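Putative adenosine kinase (Schistosoma mansoni, PDB 3VAS) probably catalyses the ATP-dependent phosphorylation of adenosine to AMP, as an adenosine kinase of the ribokinase-like pfkB family. Local coordinates at residues L289-S294 / E298-M303. Numbering follows the deposited sequence.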
ATOM      1  N   LEU A 289       9.128 -15.530  -3.454  1.00 22.07           N
ATOM      2  CA  LEU A 289       9.180 -14.470  -2.466  1.00 20.36           C
ATOM      3  C   LEU A 289      10.022 -14.952  -1.298  1.00 20.74           C
ATOM      4  O   LEU A 289      10.178 -16.158  -1.089  1.00 21.71           O
ATOM      5  CB  LEU A 289       7.768 -14.076  -2.009  1.00 24.14           C
ATOM      6  CG  LEU A 289       6.876 -15.105  -1.301  1.00 23.73           C
ATOM      7  CD1 LEU A 289       7.161 -15.168   0.196  1.00 23.17           C
ATOM      8  CD2 LEU A 289       5.411 -14.788  -1.543  1.00 21.22           C
ATOM      9  N   LEU A 290      10.560 -14.004  -0.542  1.00 20.16           N
ATOM     10  CA  LEU A 290      11.371 -14.311   0.623  1.00 20.65           C
ATOM     11  C   LEU A 290      10.618 -13.907   1.880  1.00 25.71           C
ATOM     12  O   LEU A 290       9.899 -12.908   1.887  1.00 25.35           O
ATOM     13  CB  LEU A 290      12.713 -13.570   0.556  1.00 20.70           C
ATOM     14  CG  LEU A 290      13.543 -13.785  -0.711  1.00 25.77           C
ATOM     15  CD1 LEU A 290      14.755 -12.874  -0.731  1.00 26.83           C
ATOM     16  CD2 LEU A 290      13.957 -15.250  -0.848  1.00 25.75           C
ATOM     17  N   TYR A 291      10.777 -14.689   2.940  1.00 21.03           N
ATOM     18  CA  TYR A 291      10.273 -14.290   4.246  1.00 20.95           C
ATOM     19  C   TYR A 291      11.190 -14.776   5.361  1.00 22.06           C
ATOM     20  O   TYR A 291      11.886 -15.778   5.217  1.00 23.10           O
ATOM     21  CB  TYR A 291       8.836 -14.777   4.470  1.00 22.98           C
ATOM     22  CG  TYR A 291       8.671 -16.278   4.613  1.00 22.39           C
ATOM     23  CD1 TYR A 291       8.758 -16.894   5.856  1.00 25.70           C
ATOM     24  CD2 TYR A 291       8.406 -17.074   3.507  1.00 25.61           C
ATOM     25  CE1 TYR A 291       8.597 -18.269   5.990  1.00 24.93           C
ATOM     26  CE2 TYR A 291       8.248 -18.444   3.629  1.00 27.07           C
ATOM     27  CZ  TYR A 291       8.342 -19.035   4.869  1.00 28.65           C
ATOM     28  OH  TYR A 291       8.184 -20.399   4.983  1.00 32.65           O
ATOM     29  N   THR A 292      11.197 -14.037   6.463  1.00 26.44           N
ATOM     30  CA  THR A 292      11.926 -14.421   7.662  1.00 27.47           C
ATOM     31  C   THR A 292      11.306 -13.647   8.809  1.00 28.12           C
ATOM     32  O   THR A 292      10.429 -12.808   8.595  1.00 27.27           O
ATOM     33  CB  THR A 292      13.430 -14.063   7.564  1.00 26.72           C
ATOM     34  OG1 THR A 292      14.148 -14.621   8.682  1.00 27.93           O
ATOM     35  CG2 THR A 292      13.618 -12.547   7.538  1.00 24.58           C
ATOM     36  N   ASP A 293      11.748 -13.936  10.026  1.00 30.38           N
ATOM     37  CA  ASP A 293      11.397 -13.113  11.172  1.00 32.36           C
ATOM     38  C   ASP A 293      12.590 -13.012  12.117  1.00 34.11           C
ATOM     39  O   ASP A 293      13.573 -13.736  11.958  1.00 36.64           O
ATOM     40  CB  ASP A 293      10.155 -13.648  11.887  1.00 33.46           C
ATOM     41  CG  ASP A 293      10.322 -15.072  12.349  1.00 38.12           C
ATOM     42  OD1 ASP A 293      10.854 -15.274  13.460  1.00 39.19           O
ATOM     43  OD2 ASP A 293       9.923 -15.988  11.595  1.00 41.94           O
ATOM     44  N   SER A 294      12.505 -12.113  13.093  1.00 33.65           N
ATOM     45  CA  SER A 294      13.636 -11.825  13.973  1.00 38.07           C
ATOM     46  C   SER A 294      14.125 -13.022  14.793  1.00 40.51           C
ATOM     47  O   SER A 294      15.266 -13.034  15.250  1.00 41.60           O
ATOM     48  CB  SER A 294      13.327 -10.633  14.888  1.00 41.54           C
ATOM     49  OG  SER A 294      11.992 -10.665  15.356  1.00 43.20           O
ATOM     50  N   GLU A 298      17.193 -18.221   9.386  1.00 40.43           N
ATOM     51  CA  GLU A 298      17.159 -18.489   7.954  1.00 41.20           C
ATOM     52  C   GLU A 298      16.158 -17.635   7.176  1.00 42.31           C
ATOM     53  O   GLU A 298      15.170 -17.131   7.721  1.00 39.20           O
ATOM     54  CB  GLU A 298      16.873 -19.967   7.700  1.00 44.20           C
ATOM     55  CG  GLU A 298      17.980 -20.899   8.158  1.00 53.24           C
ATOM     56  CD  GLU A 298      17.602 -22.361   8.006  1.00 59.47           C
ATOM     57  OE1 GLU A 298      16.427 -22.705   8.261  1.00 58.68           O
ATOM     58  OE2 GLU A 298      18.481 -23.164   7.628  1.00 65.26           O
ATOM     59  N   ILE A 299      16.428 -17.490   5.886  1.00 44.68           N
ATOM     60  CA  ILE A 299      15.537 -16.787   4.979  1.00 20.68           C
ATOM     61  C   ILE A 299      14.911 -17.789   4.008  1.00 22.16           C
ATOM     62  O   ILE A 299      15.620 -18.472   3.265  1.00 27.22           O
ATOM     63  CB  ILE A 299      16.286 -15.661   4.235  1.00 22.58           C
ATOM     64  CG1 ILE A 299      16.605 -14.523   5.214  1.00 25.96           C
ATOM     65  CG2 ILE A 299      15.465 -15.145   3.067  1.00 23.56           C
ATOM     66  CD1 ILE A 299      17.446 -13.421   4.632  1.00 28.39           C
ATOM     67  N   HIS A 300      13.587 -17.890   4.032  1.00 37.92           N
ATOM     68  CA  HIS A 300      12.887 -18.909   3.259  1.00 32.76           C
ATOM     69  C   HIS A 300      12.383 -18.389   1.917  1.00 31.89           C
ATOM     70  O   HIS A 300      11.927 -17.253   1.813  1.00 32.25           O
ATOM     71  CB  HIS A 300      11.698 -19.459   4.051  1.00 33.11           C
ATOM     72  CG  HIS A 300      12.041 -19.885   5.443  1.00 34.80           C
ATOM     73  ND1 HIS A 300      12.796 -21.007   5.714  1.00 35.56           N
ATOM     74  CD2 HIS A 300      11.732 -19.340   6.643  1.00 33.62           C
ATOM     75  CE1 HIS A 300      12.939 -21.132   7.021  1.00 34.25           C
ATOM     76  NE2 HIS A 300      12.300 -20.136   7.609  1.00 33.24           N
ATOM     77  N   GLN A 301      12.465 -19.235   0.896  1.00 27.07           N
ATOM     78  CA  GLN A 301      11.822 -18.972  -0.381  1.00 28.00           C
ATOM     79  C   GLN A 301      10.435 -19.600  -0.387  1.00 30.89           C
ATOM     80  O   GLN A 301      10.218 -20.658   0.200  1.00 26.90           O
ATOM     81  CB  GLN A 301      12.614 -19.587  -1.530  1.00 28.65           C
ATOM     82  CG  GLN A 301      14.045 -19.143  -1.669  1.00 32.01           C
ATOM     83  CD  GLN A 301      14.757 -19.915  -2.768  1.00 33.76           C
ATOM     84  OE1 GLN A 301      14.603 -19.618  -3.955  1.00 35.11           O
ATOM     85  NE2 GLN A 301      15.521 -20.925  -2.377  1.00 29.44           N
ATOM     86  N   PHE A 302       9.501 -18.950  -1.070  1.00 31.90           N
ATOM     87  CA  PHE A 302       8.160 -19.487  -1.238  1.00 28.58           C
ATOM     88  C   PHE A 302       7.836 -19.416  -2.720  1.00 29.76           C
ATOM     89  O   PHE A 302       7.767 -18.327  -3.295  1.00 30.55           O
ATOM     90  CB  PHE A 302       7.161 -18.675  -0.415  1.00 28.55           C
ATOM     91  CG  PHE A 302       5.729 -19.126  -0.553  1.00 40.06           C
ATOM     92  CD1 PHE A 302       5.221 -20.126   0.261  1.00 28.34           C
ATOM     93  CD2 PHE A 302       4.884 -18.529  -1.478  1.00 29.95           C
ATOM     94  CE1 PHE A 302       3.902 -20.530   0.149  1.00 28.93           C
ATOM     95  CE2 PHE A 302       3.562 -18.929  -1.597  1.00 35.63           C
ATOM     96  CZ  PHE A 302       3.072 -19.932  -0.781  1.00 35.89           C
ATOM     97  N   MET A 303       7.662 -20.576  -3.343  1.00 33.46           N
ATOM     98  CA  MET A 303       7.420 -20.631  -4.781  1.00 39.17           C
ATOM     99  C   MET A 303       6.081 -20.002  -5.140  1.00 43.88           C
ATOM    100  O   MET A 303       5.106 -20.134  -4.404  1.00 45.25           O
ATOM    101  CB  MET A 303       7.478 -22.069  -5.286  1.00 41.20           C
ATOM    102  CG  MET A 303       7.669 -22.174  -6.786  1.00 44.39           C
ATOM    103  SD  MET A 303       9.280 -22.850  -7.216  1.00 96.46           S
ATOM    104  CE  MET A 303       9.146 -24.489  -6.517  1.00 32.52           C
TER
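The Y291 ring reaches across to the neighbouring strand and lies against H300, whose CB sits over one face of the ring, 3.7 Å from its centroid and 22° off the normal, which qualifies as a CH-pi contact. The imidazole then runs on past the rim of the phenol: H300 CD2 comes within 3.4 Å of Y291 CE1, and the two planes meet at 41°, an oblique pairing rather than a stack. The placement follows from the first torsion of Y291, which sets CG between the backbone N and the carbonyl carbon and swings the ring over its cross-strand partner. Beyond the ring, H300 NE2 is hydrogen-bonded to D296 in the turn, an anchor that should limit rotation of the imidazole. At its edge, near the ring plane, Y291 meets F302 CB. On this same face L289 and F302 lie side by side, with L289 CD1 3.6 Å from F302 CB; helix 336-351 packs against Y291 and F302. The backbone bonds identify a beta hairpin, 287-293 with 300-302, at the margin of the ribokinase-like fold: L289 with F302 and Y291 with H300 are antiparallel hydrogen-bonded pairs, each joined by two N-H...O bonds, and L290 with Q301 is the non-hydrogen-bonded pair between them. On the other face L290 CD2 rests 4.0 Å from Q301 CG, while L290 CB touches I299 CG2; helix 257-267 contacts both L290 and I299. Toward the turn, T292 OG1, held opposite its own backbone N, donates to E298 O at 2.9 Å, approaching from above the carbonyl plane, 37° out of it. R263 NH2 also bonds this hydroxyl, tying the hairpin to helix 257-267.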